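Side-chain contact in transcriptional regulator, MarR/EmrR family (Clostridium acetobutylicum, PDB 3JW4), which probably binds DNA and regulates transcription as a winged helix-turn-helix protein of the MarR family: residues Y49-Q54 with K106-V111. Residues are numbered along the deposited sequence; the frame is centred on the assembly and turned at random.
Sequences YIYENQ and KGAALV
The phenol ring of Y51 meets helix 105-126 at a slant, neither flat on its face nor squarely on its edge, with A108 CB and V111 CG1 as the neighbours on that side. Between residues 49-54 and 106-111 no hydrogen bond forms; Y51 makes the contact through apolar atoms alone. Its CE1 lies 3.8 Å from A108 CB, the closest approach of the contact, and at the base of the side chain Y51 CB packs against V111 CG2 at 4.1 Å. The ring reaches A108 because CG is anti to the backbone N of Y51 (chi1 -172°), which swings the ring across the neighbouring helix. A108 offers no more than a methyl group, and its CA stays 7.0 Å from Y51 CA. The hydroxyl of Y51 hydrogen-bonds a bound glycerol, probably from the crystallisation liquor, as does Q54 NE2. The ring of Y49 belongs to another side of its helix: N53 ND2 lies above one face, offset toward the rim, while donating to Y49 O (2.9 Å, 149° at the hydrogen), an oxygen that also accepts from N53 N. I50 and Y51 touch strand 100-103, and V111 reaches I47. The contact thus packs helix 41-53 against helix 105-126, where the latter leaves the two-stranded wing of the winged helix-turn-helix fold of MarR regulators.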
loop_
_atom_site.group_PDB
_atom_site.type_symbol
_atom_site.label_atom_id
_atom_site.label_comp_id
_atom_site.label_asym_id
_atom_site.label_seq_id
_atom_site.Cartn_x
_atom_site.Cartn_y
_atom_site.Cartn_z
ATOM N N TYR B 49 -16.706 2.584 9.606
ATOM C CA TYR B 49 -16.321 2.287 10.984
ATOM C C TYR B 49 -17.286 3.017 11.921
ATOM O O TYR B 49 -17.777 2.455 12.897
ATOM C CB TYR B 49 -14.867 2.739 11.255
ATOM C CG TYR B 49 -14.406 2.412 12.654
ATOM C CD1 TYR B 49 -13.983 1.111 12.977
ATOM C CD2 TYR B 49 -14.477 3.352 13.672
ATOM C CE1 TYR B 49 -13.601 0.769 14.281
ATOM C CE2 TYR B 49 -14.092 3.020 15.004
ATOM C CZ TYR B 49 -13.655 1.728 15.286
ATOM O OH TYR B 49 -13.266 1.382 16.556
ATOM N N ILE B 50 -17.597 4.270 11.601
ATOM C CA ILE B 50 -18.514 5.018 12.425
ATOM C C ILE B 50 -19.890 4.354 12.412
ATOM O O ILE B 50 -20.463 4.106 13.454
ATOM C CB ILE B 50 -18.647 6.475 12.016
ATOM C CG1 ILE B 50 -17.325 7.232 12.129
ATOM C CG2 ILE B 50 -19.676 7.149 12.870
ATOM C CD1 ILE B 50 -17.339 8.563 11.384
ATOM N N TYR B 51 -20.403 4.036 11.236
ATOM C CA TYR B 51 -21.699 3.390 11.125
ATOM C C TYR B 51 -21.764 2.085 11.957
ATOM O O TYR B 51 -22.719 1.852 12.667
ATOM C CB TYR B 51 -22.013 3.077 9.663
ATOM C CG TYR B 51 -23.426 2.581 9.417
ATOM C CD1 TYR B 51 -24.499 3.367 9.745
ATOM C CD2 TYR B 51 -23.676 1.336 8.849
ATOM C CE1 TYR B 51 -25.782 2.957 9.533
ATOM C CE2 TYR B 51 -24.990 0.903 8.624
ATOM C CZ TYR B 51 -26.040 1.744 8.977
ATOM O OH TYR B 51 -27.368 1.423 8.809
ATOM N N GLU B 52 -20.721 1.271 11.878
ATOM C CA GLU B 52 -20.689 -0.019 12.581
ATOM C C GLU B 52 -20.603 0.097 14.104
ATOM O O GLU B 52 -21.134 -0.732 14.786
ATOM C CB GLU B 52 -19.497 -0.844 12.107
ATOM C CG GLU B 52 -19.625 -1.303 10.697
ATOM C CD GLU B 52 -19.951 -2.790 10.546
ATOM O OE1 GLU B 52 -19.494 -3.363 9.523
ATOM O OE2 GLU B 52 -20.656 -3.376 11.422
ATOM N N ASN B 53 -19.947 1.135 14.622
ATOM C CA ASN B 53 -19.620 1.213 16.035
ATOM C C ASN B 53 -20.279 2.350 16.779
ATOM O O ASN B 53 -20.051 2.498 17.975
ATOM C CB ASN B 53 -18.106 1.311 16.201
ATOM C CG ASN B 53 -17.387 0.100 15.645
ATOM O OD1 ASN B 53 -17.389 -0.960 16.262
ATOM N ND2 ASN B 53 -16.772 0.249 14.476
ATOM N N GLN B 54 -21.109 3.145 16.101
ATOM C CA GLN B 54 -21.675 4.353 16.703
ATOM C C GLN B 54 -22.503 4.095 17.976
ATOM O O GLN B 54 -22.557 4.953 18.860
ATOM C CB GLN B 54 -22.506 5.169 15.688
ATOM C CG GLN B 54 -23.724 4.468 15.109
ATOM C CD GLN B 54 -24.396 5.216 13.957
ATOM O OE1 GLN B 54 -23.869 6.161 13.426
ATOM N NE2 GLN B 54 -25.562 4.746 13.549
ATOM N N LYS B 106 -28.153 10.378 5.128
ATOM C CA LYS B 106 -27.395 10.566 3.896
ATOM C C LYS B 106 -26.041 9.799 3.928
ATOM O O LYS B 106 -25.564 9.255 2.927
ATOM C CB LYS B 106 -27.148 12.055 3.702
ATOM C CG LYS B 106 -26.421 12.468 2.423
ATOM C CD LYS B 106 -26.255 14.004 2.434
ATOM C CE LYS B 106 -25.550 14.522 1.258
ATOM N NZ LYS B 106 -25.509 16.003 1.303
ATOM N N GLY B 107 -25.441 9.754 5.093
ATOM C CA GLY B 107 -24.163 9.042 5.277
ATOM C C GLY B 107 -24.354 7.526 5.286
ATOM O O GLY B 107 -23.526 6.804 4.722
ATOM N N ALA B 108 -25.449 7.044 5.890
ATOM C CA ALA B 108 -25.783 5.607 5.832
ATOM C C ALA B 108 -25.990 5.149 4.374
ATOM O O ALA B 108 -25.478 4.103 3.976
ATOM C CB ALA B 108 -27.019 5.266 6.747
ATOM N N ALA B 109 -26.702 5.935 3.566
ATOM C CA ALA B 109 -26.850 5.647 2.127
ATOM C C ALA B 109 -25.478 5.601 1.425
ATOM O O ALA B 109 -25.211 4.693 0.639
ATOM C CB ALA B 109 -27.795 6.683 1.435
ATOM N N LEU B 110 -24.590 6.535 1.754
ATOM C CA LEU B 110 -23.239 6.568 1.182
ATOM C C LEU B 110 -22.356 5.362 1.603
ATOM O O LEU B 110 -21.591 4.861 0.787
ATOM C CB LEU B 110 -22.546 7.859 1.588
ATOM C CG LEU B 110 -21.182 8.254 1.027
ATOM C CD1 LEU B 110 -21.326 8.902 -0.277
ATOM C CD2 LEU B 110 -20.471 9.193 2.017
ATOM N N VAL B 111 -22.461 4.920 2.862
ATOM C CA VAL B 111 -21.758 3.734 3.336
ATOM C C VAL B 111 -22.091 2.559 2.412
ATOM O O VAL B 111 -21.230 1.803 2.016
ATOM C CB VAL B 111 -22.184 3.361 4.776
ATOM C CG1 VAL B 111 -21.976 1.854 5.031
ATOM C CG2 VAL B 111 -21.420 4.192 5.810
#